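Local coordinates for protein lyase/mutase (Burkholderia cenocepacia, PDB 4LSB) that belongs to the phosphoenolpyruvate phosphomutase family of TIM-barrel enzymes and holds a magnesium ion in its barrel, at residues A94-G99 and A108-L113; L113-G118 and F157-T162; G122-A127 and V142-A147; L54-A59 and D79-L84. All coordinates share one frame; numbering follows the deposited sequence.

Contact 1: residues A94-G99 and A108-L113. With MG (magnesium ion), chain E.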
loop_
_atom_site.group_PDB
_atom_site.type_symbol
_atom_site.label_atom_id
_atom_site.label_comp_id
_atom_site.label_asym_id
_atom_site.label_seq_id
_atom_site.Cartn_x
_atom_site.Cartn_y
_atom_site.Cartn_z
ATOM N N ALA B 94 3.139 -8.975 16.055
ATOM C CA ALA B 94 2.905 -7.556 15.996
ATOM C C ALA B 94 4.036 -6.731 16.540
ATOM O O ALA B 94 4.499 -6.930 17.637
ATOM C CB ALA B 94 1.653 -7.243 16.794
ATOM N N ASP B 95 4.427 -5.738 15.779
ATOM C CA ASP B 95 5.330 -4.710 16.239
ATOM C C ASP B 95 4.509 -3.781 17.149
ATOM O O ASP B 95 3.596 -3.137 16.666
ATOM C CB ASP B 95 5.832 -3.979 15.021
ATOM C CG ASP B 95 6.742 -2.834 15.337
ATOM O OD1 ASP B 95 7.030 -2.539 16.533
ATOM O OD2 ASP B 95 7.207 -2.280 14.324
ATOM N N LEU B 96 4.831 -3.776 18.447
ATOM C CA LEU B 96 4.066 -3.027 19.474
ATOM C C LEU B 96 4.930 -1.956 20.082
ATOM O O LEU B 96 4.748 -1.554 21.244
ATOM C CB LEU B 96 3.585 -3.975 20.547
ATOM C CG LEU B 96 2.690 -5.044 19.998
ATOM C CD1 LEU B 96 2.440 -6.098 21.064
ATOM C CD2 LEU B 96 1.421 -4.437 19.416
ATOM N N GLU B 97 5.880 -1.497 19.275
ATOM C CA GLU B 97 6.749 -0.362 19.624
ATOM C C GLU B 97 7.290 -0.592 21.043
ATOM O O GLU B 97 7.733 -1.696 21.371
ATOM C CB GLU B 97 5.929 0.944 19.564
ATOM C CG GLU B 97 5.104 1.117 18.296
ATOM C CD GLU B 97 5.876 1.848 17.224
ATOM O OE1 GLU B 97 5.493 2.992 16.875
ATOM O OE2 GLU B 97 6.866 1.270 16.767
ATOM N N ASN B 98 7.200 0.429 21.902
ATOM C CA ASN B 98 7.626 0.307 23.313
ATOM C C ASN B 98 6.461 -0.083 24.251
ATOM O O ASN B 98 6.542 0.125 25.472
ATOM C CB ASN B 98 8.270 1.629 23.744
ATOM C CG ASN B 98 7.247 2.737 23.908
ATOM O OD1 ASN B 98 6.228 2.784 23.184
ATOM N ND2 ASN B 98 7.478 3.608 24.872
ATOM N N GLY B 99 5.382 -0.648 23.683
ATOM C CA GLY B 99 4.155 -0.955 24.455
ATOM C C GLY B 99 3.212 0.256 24.588
ATOM O O GLY B 99 2.200 0.167 25.293
ATOM N N ALA B 108 1.734 -4.327 29.593
ATOM C CA ALA B 108 0.890 -5.503 29.797
ATOM C C ALA B 108 -0.467 -5.371 29.093
ATOM O O ALA B 108 -0.903 -6.288 28.425
ATOM C CB ALA B 108 0.673 -5.775 31.271
ATOM N N GLU B 109 -1.124 -4.229 29.238
ATOM C CA GLU B 109 -2.399 -4.007 28.556
ATOM C C GLU B 109 -2.227 -4.078 27.037
ATOM O O GLU B 109 -3.024 -4.684 26.340
ATOM C CB GLU B 109 -2.985 -2.661 28.953
ATOM C CG GLU B 109 -4.307 -2.328 28.282
ATOM C CD GLU B 109 -5.488 -3.203 28.717
ATOM O OE1 GLU B 109 -5.330 -4.096 29.591
ATOM O OE2 GLU B 109 -6.601 -2.993 28.167
ATOM N N THR B 110 -1.153 -3.485 26.535
ATOM C CA THR B 110 -0.879 -3.562 25.100
ATOM C C THR B 110 -0.777 -5.022 24.603
ATOM O O THR B 110 -1.337 -5.397 23.541
ATOM C CB THR B 110 0.380 -2.746 24.756
ATOM O OG1 THR B 110 0.105 -1.360 24.953
ATOM C CG2 THR B 110 0.757 -2.939 23.311
ATOM N N ILE B 111 -0.080 -5.866 25.356
ATOM C CA ILE B 111 -0.011 -7.282 25.003
ATOM C C ILE B 111 -1.412 -7.919 24.965
ATOM O O ILE B 111 -1.766 -8.634 24.026
ATOM C CB ILE B 111 0.876 -8.097 25.987
ATOM C CG1 ILE B 111 2.343 -7.678 25.895
ATOM C CG2 ILE B 111 0.712 -9.607 25.742
ATOM C CD1 ILE B 111 2.964 -7.871 24.502
ATOM N N ARG B 112 -2.233 -7.664 25.970
ATOM C CA ARG B 112 -3.603 -8.246 25.985
ATOM C C ARG B 112 -4.419 -7.792 24.810
ATOM O O ARG B 112 -5.127 -8.576 24.206
ATOM C CB ARG B 112 -4.369 -7.853 27.241
ATOM C CG ARG B 112 -3.846 -8.415 28.528
ATOM C CD ARG B 112 -4.904 -8.218 29.625
ATOM N NE ARG B 112 -4.758 -6.875 30.210
ATOM C CZ ARG B 112 -3.821 -6.549 31.108
ATOM N NH1 ARG B 112 -2.979 -7.483 31.553
ATOM N NH2 ARG B 112 -3.738 -5.288 31.567
ATOM N N LEU B 113 -4.349 -6.495 24.524
ATOM C CA LEU B 113 -5.069 -5.930 23.384
ATOM C C LEU B 113 -4.582 -6.480 22.036
ATOM O O LEU B 113 -5.360 -6.669 21.108
ATOM C CB LEU B 113 -4.963 -4.403 23.392
ATOM C CG LEU B 113 -5.746 -3.729 24.538
ATOM C CD1 LEU B 113 -5.341 -2.270 24.658
ATOM C CD2 LEU B 113 -7.248 -3.910 24.387
HETATM MG MG MG E . 8.480 1.518 15.474
HETATM O O HOH W 1 9.049 -0.710 16.236
HETATM O O HOH W 2 9.688 2.242 17.143
HETATM O O HOH W 3 9.984 1.361 14.120
#
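Thr110 of helix 104-116 reaches across to the loop that follows strand 92-95, its OG1 donating to the carbonyl O of Gly99 over 2.6 Å. The oxygen is met from above the carbonyl plane, 45° out of it, with a C=O...donor angle of 129°. The hydroxyl oxygen can also accept from Arg74 NH1. With chi1 at -68°, OG1 lies beside the backbone N and CG2 swings anti to that N, which turns the methyl to Leu96; Leu96 CB is 4.1 Å from Thr110 CG2. Farther along the leucine, CD1 meets the end of Ile111, at 3.9 Å from its CD1, the two side chains crossing at about a right angle.

Leu96 to Gly99 forms a type II' turn, closed by Gly99 N to Leu96 O. Before it, Asp95 OD1 accepts from Glu97 N in an Asx turn and also from a water bound to magnesium. Glu97 bends at chi2, and its OE2 binds the magnesium ion at 2.1 Å, on the other side of the loop from the helix. Strand, loop and helix belong to one beta-alpha-beta unit of the TIM barrel. One short hydroxyl bond and a small apolar patch thus join its helix to the turn, while the carboxylate of Glu97 leads away from the helix to the metal.

Contact 2: residues L113-G118 and F157-T162; sequences LAAEAG and FPFTLT
Phe157 begins the approach to helix 104-116, pushing its ring toward Ala115 near the helix end. Its CG sits between the backbone N and the carbonyl carbon (chi1 50°), and from there the far end of the ring, CZ, comes to 4.2 Å from Ala115 CB. The methyl lies at the ring edge, close to the ring plane, so it is rim rather than pi face that is touched. Beyond Ala115, Phe157 also packs on Gln15 and Ala19 of helix 14-25.

Pro158 carries the chain on, turning to Glu20 of that helix. Phe159 then points back: with CG anti to the backbone N (chi1 -179°), its ring brings CD2 to 4.4 Å from the same Ala115 CB, in an oblique approach. One methyl is therefore touched by two phenyl rings, and Leu155 adds to its surroundings. From Thr160 the chain enters strand 160-164, where Thr160 and Thr162 pair with strand 121-125 and Leu161 with the strand 192-194 side of the parallel sheet.

On the other segment, the last turn of the helix closes in a Schellman motif, with Gly118 at positive phi (113°); Gly118 N bonds to Ala115 O at 2.8 Å, and that carbonyl is also reached by Gln15 NE2. Between the segments themselves there is no hydrogen bond. The contact is loose and wholly apolar, joining a helix end of the barrel wall to the entry of a strand through van der Waals contact and the burial of apolar surface, while directional bonds are left to the sheet and to the helix terminus.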
loop_
_atom_site.group_PDB
_atom_site.type_symbol
_atom_site.label_atom_id
_atom_site.label_comp_id
_atom_site.label_asym_id
_atom_site.label_seq_id
_atom_site.Cartn_x
_atom_site.Cartn_y
_atom_site.Cartn_z
ATOM N N LEU B 113 -4.349 -6.495 24.524
ATOM C CA LEU B 113 -5.069 -5.930 23.384
ATOM C C LEU B 113 -4.582 -6.480 22.036
ATOM O O LEU B 113 -5.360 -6.669 21.108
ATOM C CB LEU B 113 -4.963 -4.403 23.392
ATOM C CG LEU B 113 -5.746 -3.729 24.538
ATOM C CD1 LEU B 113 -5.341 -2.270 24.658
ATOM C CD2 LEU B 113 -7.248 -3.910 24.387
ATOM N N ALA B 114 -3.286 -6.712 21.926
ATOM C CA ALA B 114 -2.728 -7.194 20.668
ATOM C C ALA B 114 -3.209 -8.611 20.461
ATOM O O ALA B 114 -3.582 -8.982 19.372
ATOM C CB ALA B 114 -1.220 -7.147 20.673
ATOM N N ALA B 115 -3.270 -9.393 21.535
ATOM C CA ALA B 115 -3.793 -10.749 21.428
ATOM C C ALA B 115 -5.267 -10.733 21.051
ATOM O O ALA B 115 -5.710 -11.494 20.186
ATOM C CB ALA B 115 -3.561 -11.536 22.725
ATOM N N GLU B 116 -6.022 -9.814 21.663
ATOM C CA GLU B 116 -7.434 -9.706 21.396
ATOM C C GLU B 116 -7.626 -9.385 19.911
ATOM O O GLU B 116 -8.527 -9.925 19.276
ATOM C CB GLU B 116 -8.019 -8.649 22.329
ATOM C CG GLU B 116 -9.516 -8.526 22.392
ATOM C CD GLU B 116 -9.920 -7.515 23.486
ATOM O OE1 GLU B 116 -10.301 -7.969 24.605
ATOM O OE2 GLU B 116 -9.805 -6.273 23.263
ATOM N N ALA B 117 -6.731 -8.571 19.335
ATOM C CA ALA B 117 -6.763 -8.262 17.900
ATOM C C ALA B 117 -6.348 -9.389 16.992
ATOM O O ALA B 117 -6.490 -9.287 15.764
ATOM C CB ALA B 117 -5.919 -7.027 17.601
ATOM N N GLY B 118 -5.825 -10.478 17.565
ATOM C CA GLY B 118 -5.557 -11.682 16.848
ATOM C C GLY B 118 -4.107 -12.076 16.676
ATOM O O GLY B 118 -3.793 -13.122 16.106
ATOM N N PHE B 157 -3.232 -19.529 24.983
ATOM C CA PHE B 157 -2.422 -20.112 23.901
ATOM C C PHE B 157 -1.045 -19.523 24.055
ATOM O O PHE B 157 -0.874 -18.542 24.779
ATOM C CB PHE B 157 -2.989 -19.769 22.523
ATOM C CG PHE B 157 -3.270 -18.320 22.333
ATOM C CD1 PHE B 157 -2.252 -17.420 22.017
ATOM C CD2 PHE B 157 -4.554 -17.843 22.487
ATOM C CE1 PHE B 157 -2.525 -16.073 21.852
ATOM C CE2 PHE B 157 -4.822 -16.512 22.323
ATOM C CZ PHE B 157 -3.811 -15.619 22.017
ATOM N N PRO B 158 -0.032 -20.141 23.411
ATOM C CA PRO B 158 1.307 -19.639 23.609
ATOM C C PRO B 158 1.543 -18.342 22.813
ATOM O O PRO B 158 1.448 -18.319 21.582
ATOM C CB PRO B 158 2.210 -20.763 23.085
ATOM C CG PRO B 158 1.336 -21.717 22.362
ATOM C CD PRO B 158 -0.089 -21.454 22.753
ATOM N N PHE B 159 1.835 -17.272 23.508
ATOM C CA PHE B 159 2.094 -15.979 22.858
ATOM C C PHE B 159 3.601 -15.810 22.810
ATOM O O PHE B 159 4.279 -15.951 23.849
ATOM C CB PHE B 159 1.425 -14.842 23.618
ATOM C CG PHE B 159 1.614 -13.467 22.990
ATOM C CD1 PHE B 159 2.771 -12.735 23.201
ATOM C CD2 PHE B 159 0.607 -12.910 22.224
ATOM C CE1 PHE B 159 2.917 -11.497 22.641
ATOM C CE2 PHE B 159 0.759 -11.687 21.653
ATOM C CZ PHE B 159 1.926 -10.970 21.860
ATOM N N THR B 160 4.135 -15.606 21.612
ATOM C CA THR B 160 5.581 -15.514 21.424
ATOM C C THR B 160 6.025 -14.075 21.547
ATOM O O THR B 160 5.784 -13.258 20.638
ATOM C CB THR B 160 6.030 -16.068 20.074
ATOM O OG1 THR B 160 5.699 -17.450 20.028
ATOM C CG2 THR B 160 7.533 -15.883 19.898
ATOM N N LEU B 161 6.592 -13.760 22.730
ATOM C CA LEU B 161 7.064 -12.428 23.057
ATOM C C LEU B 161 8.500 -12.184 22.598
ATOM O O LEU B 161 9.418 -12.866 23.017
ATOM C CB LEU B 161 6.946 -12.066 24.539
ATOM C CG LEU B 161 7.435 -10.648 24.897
ATOM C CD1 LEU B 161 6.489 -9.548 24.464
ATOM C CD2 LEU B 161 7.690 -10.494 26.396
ATOM N N THR B 162 8.651 -11.182 21.735
ATOM C CA THR B 162 9.977 -10.720 21.312
ATOM C C THR B 162 10.341 -9.482 22.140
ATOM O O THR B 162 9.612 -8.498 22.139
ATOM C CB THR B 162 10.015 -10.404 19.810
ATOM O OG1 THR B 162 9.673 -11.549 19.045
ATOM C CG2 THR B 162 11.407 -9.964 19.394
#

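Contact 3: residues G122-A127 and V142-A147; sequences GSIEDA and VERIAA
Arg144 NH2 is shared by two backbone carbonyls, Glu125 O within this contact and Asn98 O of the neighbouring loop. The segments are strand 121-125 and helix 138-153 of one beta-alpha-beta unit in the TIM barrel, the helix running back against its strand with their axes 9.6 Å apart at closest approach and at 160°. The bond from Arg144 NH2 to Glu125 O measures 2.9 Å. It arrives almost in line with the C=O bond, with a C=O...donor angle of 165°, and lies close to the guanidinium plane, though the N-H is bent at 137°.

A bend at chi3 folds the end of Arg144 over to the C-terminal end of the strand. Its NH1 is taken by the carbonyls of Gly101 and Asp102, and Tyr136 forms a cation-pi contact with the group. The buried charge is thus held by four backbone oxygens, which fix the rotation of the guanidinium and tie two successive loops of the barrel together. Glu125 turns its own side chain the other way, its nearest atom about 4 Å from the magnesium ion.

Next to the polar end the contact is apolar. Ile124 points from the strand to the helix, where its CG2 passes obliquely by Arg144 NH2 at 3.9 Å. Ile145 leaves the helix at the flank of the contact, but its end returns: the two isoleucines lie alongside each other, pointing opposite ways, and Ile145 CD1 comes to rest 4.0 Å from Ile124 CB and 3.9 Å from Ile124 O.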
loop_
_atom_site.group_PDB
_atom_site.type_symbol
_atom_site.label_atom_id
_atom_site.label_comp_id
_atom_site.label_asym_id
_atom_site.label_seq_id
_atom_site.Cartn_x
_atom_site.Cartn_y
_atom_site.Cartn_z
ATOM N N GLY B 122 4.339 -10.784 19.598
ATOM C CA GLY B 122 4.670 -9.355 19.386
ATOM C C GLY B 122 5.938 -8.924 20.080
ATOM O O GLY B 122 6.442 -9.652 20.918
ATOM N N SER B 123 6.416 -7.718 19.724
ATOM C CA SER B 123 7.654 -7.128 20.209
ATOM C C SER B 123 7.444 -5.913 21.108
ATOM O O SER B 123 6.637 -5.027 20.801
ATOM C CB SER B 123 8.563 -6.677 19.041
ATOM O OG SER B 123 7.992 -5.685 18.173
ATOM N N ILE B 124 8.223 -5.855 22.166
ATOM C CA ILE B 124 8.270 -4.698 23.063
ATOM C C ILE B 124 9.696 -4.223 23.106
ATOM O O ILE B 124 10.593 -4.960 23.506
ATOM C CB ILE B 124 7.786 -5.025 24.491
ATOM C CG1 ILE B 124 6.320 -5.453 24.496
ATOM C CG2 ILE B 124 7.912 -3.821 25.412
ATOM C CD1 ILE B 124 5.295 -4.402 24.039
ATOM N N GLU B 125 9.889 -2.975 22.711
ATOM C CA GLU B 125 11.223 -2.418 22.683
ATOM C C GLU B 125 11.532 -1.517 23.858
ATOM O O GLU B 125 10.616 -1.028 24.546
ATOM C CB GLU B 125 11.469 -1.698 21.368
ATOM C CG GLU B 125 10.625 -0.480 21.145
ATOM C CD GLU B 125 10.480 -0.101 19.670
ATOM O OE1 GLU B 125 10.284 -0.956 18.764
ATOM O OE2 GLU B 125 10.508 1.111 19.437
ATOM N N ASP B 126 12.819 -1.289 24.088
ATOM C CA ASP B 126 13.285 -0.428 25.224
ATOM C C ASP B 126 13.694 1.001 24.830
ATOM O O ASP B 126 14.538 1.606 25.461
ATOM C CB ASP B 126 14.411 -1.149 25.991
ATOM C CG ASP B 126 15.625 -1.493 25.095
ATOM O OD1 ASP B 126 15.618 -1.002 23.971
ATOM O OD2 ASP B 126 16.540 -2.211 25.531
ATOM N N ALA B 127 13.115 1.521 23.761
ATOM C CA ALA B 127 13.312 2.895 23.359
ATOM C C ALA B 127 12.212 3.719 23.991
ATOM O O ALA B 127 11.034 3.407 23.864
ATOM C CB ALA B 127 13.279 3.059 21.849
ATOM N N VAL B 142 13.607 -4.312 32.209
ATOM C CA VAL B 142 13.289 -5.662 32.652
ATOM C C VAL B 142 11.927 -5.725 33.319
ATOM O O VAL B 142 11.175 -6.656 33.072
ATOM C CB VAL B 142 14.358 -6.175 33.639
ATOM C CG1 VAL B 142 13.991 -7.536 34.167
ATOM C CG2 VAL B 142 15.725 -6.266 32.961
ATOM N N GLU B 143 11.592 -4.767 34.194
ATOM C CA GLU B 143 10.247 -4.785 34.809
ATOM C C GLU B 143 9.150 -4.720 33.756
ATOM O O GLU B 143 8.091 -5.408 33.850
ATOM C CB GLU B 143 10.055 -3.594 35.742
ATOM C CG GLU B 143 9.911 -3.939 37.195
ATOM C CD GLU B 143 9.435 -2.727 38.009
ATOM O OE1 GLU B 143 8.551 -2.916 38.883
ATOM O OE2 GLU B 143 9.925 -1.594 37.749
ATOM N N ARG B 144 9.407 -3.873 32.759
ATOM C CA ARG B 144 8.524 -3.777 31.587
ATOM C C ARG B 144 8.345 -5.128 30.881
ATOM O O ARG B 144 7.221 -5.555 30.620
ATOM C CB ARG B 144 9.029 -2.727 30.593
ATOM C CG ARG B 144 8.772 -1.281 31.022
ATOM C CD ARG B 144 9.704 -0.346 30.277
ATOM N NE ARG B 144 9.652 -0.568 28.828
ATOM C CZ ARG B 144 8.718 -0.073 28.026
ATOM N NH1 ARG B 144 7.723 0.706 28.503
ATOM N NH2 ARG B 144 8.783 -0.314 26.742
ATOM N N ILE B 145 9.440 -5.782 30.524
ATOM C CA ILE B 145 9.341 -7.099 29.847
ATOM C C ILE B 145 8.677 -8.140 30.765
ATOM O O ILE B 145 7.879 -8.959 30.332
ATOM C CB ILE B 145 10.724 -7.600 29.375
ATOM C CG1 ILE B 145 11.246 -6.706 28.260
ATOM C CG2 ILE B 145 10.666 -9.065 28.915
ATOM C CD1 ILE B 145 10.377 -6.615 27.023
ATOM N N ALA B 146 8.963 -8.074 32.053
ATOM C CA ALA B 146 8.338 -8.989 32.999
ATOM C C ALA B 146 6.783 -8.880 33.005
ATOM O O ALA B 146 6.054 -9.876 33.098
ATOM C CB ALA B 146 8.881 -8.735 34.385
ATOM N N ALA B 147 6.293 -7.672 32.866
ATOM C CA ALA B 147 4.862 -7.408 32.810
ATOM C C ALA B 147 4.298 -7.916 31.493
ATOM O O ALA B 147 3.172 -8.421 31.448
ATOM C CB ALA B 147 4.592 -5.898 32.973
#

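Contact 4: residues L54-A59 and D79-L84. With MG (magnesium ion), chain E.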
loop_
_atom_site.group_PDB
_atom_site.type_symbol
_atom_site.label_atom_id
_atom_site.label_comp_id
_atom_site.label_asym_id
_atom_site.label_seq_id
_atom_site.Cartn_x
_atom_site.Cartn_y
_atom_site.Cartn_z
ATOM N N LEU B 54 3.708 -13.812 9.441
ATOM C CA LEU B 54 3.903 -12.400 9.017
ATOM C C LEU B 54 4.195 -11.550 10.250
ATOM O O LEU B 54 3.750 -11.883 11.345
ATOM C CB LEU B 54 2.610 -11.879 8.315
ATOM C CG LEU B 54 2.094 -12.742 7.169
ATOM C CD1 LEU B 54 0.741 -12.239 6.707
ATOM C CD2 LEU B 54 3.047 -12.738 6.020
ATOM N N ALA B 55 4.914 -10.434 10.060
ATOM C CA ALA B 55 5.134 -9.473 11.095
ATOM C C ALA B 55 4.697 -8.102 10.610
ATOM O O ALA B 55 4.988 -7.663 9.473
ATOM C CB ALA B 55 6.597 -9.441 11.501
ATOM N N THR B 56 4.047 -7.359 11.480
ATOM C CA THR B 56 3.665 -6.001 11.104
ATOM C C THR B 56 4.911 -5.137 11.181
ATOM O O THR B 56 5.965 -5.570 11.715
ATOM C CB THR B 56 2.546 -5.456 11.978
ATOM O OG1 THR B 56 2.999 -5.338 13.297
ATOM C CG2 THR B 56 1.315 -6.361 11.939
ATOM N N THR B 57 4.852 -3.981 10.537
ATOM C CA THR B 57 5.967 -3.040 10.474
ATOM C C THR B 57 5.370 -1.663 10.739
ATOM O O THR B 57 4.597 -1.147 9.954
ATOM C CB THR B 57 6.705 -3.075 9.110
ATOM O OG1 THR B 57 7.520 -1.919 8.951
ATOM C CG2 THR B 57 5.747 -3.183 7.931
ATOM N N SER B 58 5.662 -1.126 11.908
ATOM C CA SER B 58 5.241 0.229 12.237
ATOM C C SER B 58 5.763 1.230 11.168
ATOM O O SER B 58 5.094 2.214 10.853
ATOM C CB SER B 58 5.760 0.616 13.650
ATOM O OG SER B 58 7.199 0.585 13.654
ATOM N N ALA B 59 6.922 0.974 10.581
ATOM C CA ALA B 59 7.477 1.852 9.555
ATOM C C ALA B 59 6.733 1.786 8.228
ATOM O O ALA B 59 6.432 2.839 7.628
ATOM C CB ALA B 59 8.923 1.519 9.279
ATOM N N ASP B 79 -6.196 -2.007 15.137
ATOM C CA ASP B 79 -6.988 -2.191 13.942
ATOM C C ASP B 79 -6.163 -2.840 12.818
ATOM O O ASP B 79 -6.669 -3.738 12.122
ATOM C CB ASP B 79 -7.592 -0.858 13.443
ATOM C CG ASP B 79 -8.717 -0.351 14.334
ATOM O OD1 ASP B 79 -9.377 -1.155 15.019
ATOM O OD2 ASP B 79 -8.940 0.877 14.343
ATOM N N HIS B 80 -4.927 -2.363 12.665
ATOM C CA HIS B 80 -3.996 -2.819 11.607
ATOM C C HIS B 80 -3.661 -4.298 11.830
ATOM O O HIS B 80 -3.725 -5.124 10.909
ATOM C CB HIS B 80 -2.745 -1.929 11.614
ATOM C CG HIS B 80 -1.697 -2.284 10.585
ATOM N ND1 HIS B 80 -1.936 -2.277 9.229
ATOM C CD2 HIS B 80 -0.388 -2.608 10.728
ATOM C CE1 HIS B 80 -0.826 -2.597 8.582
ATOM N NE2 HIS B 80 0.131 -2.782 9.471
ATOM N N ILE B 81 -3.352 -4.653 13.058
ATOM C CA ILE B 81 -3.101 -6.061 13.370
ATOM C C ILE B 81 -4.288 -6.907 12.953
ATOM O O ILE B 81 -4.129 -7.929 12.265
ATOM C CB ILE B 81 -2.858 -6.269 14.857
ATOM C CG1 ILE B 81 -1.526 -5.670 15.257
ATOM C CG2 ILE B 81 -2.903 -7.749 15.174
ATOM C CD1 ILE B 81 -1.406 -5.512 16.772
ATOM N N ALA B 82 -5.500 -6.520 13.370
ATOM C CA ALA B 82 -6.690 -7.289 12.993
ATOM C C ALA B 82 -6.865 -7.410 11.455
ATOM O O ALA B 82 -7.348 -8.459 10.945
ATOM C CB ALA B 82 -7.953 -6.682 13.629
ATOM N N ASP B 83 -6.533 -6.347 10.748
ATOM C CA ASP B 83 -6.662 -6.348 9.284
ATOM C C ASP B 83 -5.713 -7.385 8.700
ATOM O O ASP B 83 -6.072 -8.070 7.786
ATOM C CB ASP B 83 -6.273 -4.997 8.648
ATOM C CG ASP B 83 -7.360 -3.950 8.750
ATOM O OD1 ASP B 83 -8.522 -4.286 9.073
ATOM O OD2 ASP B 83 -7.009 -2.767 8.530
ATOM N N LEU B 84 -4.468 -7.412 9.183
ATOM C CA LEU B 84 -3.496 -8.326 8.598
ATOM C C LEU B 84 -3.719 -9.829 9.011
ATOM O O LEU B 84 -3.405 -10.735 8.271
ATOM C CB LEU B 84 -2.087 -7.821 8.833
ATOM C CG LEU B 84 -1.570 -6.833 7.745
ATOM C CD1 LEU B 84 -2.494 -5.674 7.407
ATOM C CD2 LEU B 84 -0.194 -6.360 8.162
HETATM MG MG MG E . 8.480 1.518 15.474
HETATM O O HOH W 4 2.558 -3.761 9.030
HETATM O O HOH W 2 9.688 2.242 17.143
HETATM O O HOH W 1 9.049 -0.710 16.236
HETATM O O HOH W 3 9.984 1.361 14.120
#
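Thr56 projects from the end of strand 54-55 onto helix 74-88, overlapping Leu84, Ile81 and His80. Its methyl does most of the touching: CG2 is 4.1 Å from Leu84 CD2, the leucine crossing it at a slant, and 4.4 Å from Ile81 CG1. On another flank Thr56 CB stands 4.3 Å from His80 CD2, an oblique approach to the imidazole. The hydroxyl is placed between the backbone N and the carbonyl carbon (chi1 65°), and there OG1 bonds to Asp95 N of the neighbouring strand, so the polar branch serves the sheet while the methyl faces the helix.

No direct hydrogen bond joins the segments, but a water bridges them. It accepts from Thr57 N at 2.8 Å and lies 2.7 Å from His80 NE2, in the plane of the imidazole and at its edge. Tyr61 meets the same ring with the planes inclined at about 55°.

Thr57 is the N-cap of helix 58-64, its OG1 bonded to Gly60 N. Next to it, Ser58 turns away from helix 74-88 and binds the magnesium ion through OG at 2.4 Å; the same oxygen is hydrogen-bonded to Asp95 OD2. Methyl packing by Thr56 and one water bridge, the polar link between His80 and the start of the capped helix, thus join this turn to helix 74-88, while the metal ligand Ser58 faces the other way.

All four contacts lie on the eight-stranded parallel sheet of the TIM barrel, reached by strands 54-55, 92-95, 121-125 and 160-164, which are successive neighbours. Along the chain contact 4 closes first, then contact 1; contact 2 opens next, and contact 3 is nested inside its loop. Contacts 1 and 2 share helix 104-116 and Leu113, their centres about 9 Å apart, the same spacing as between contacts 1 and 3. Contacts 3 and 4 are the farthest pair, about 19 Å between centres, and do not touch. Contacts 1 and 4 each give the magnesium ion one ligand, so adjacent strand ends build the metal site together, while contact 2 is packing toward the helix end.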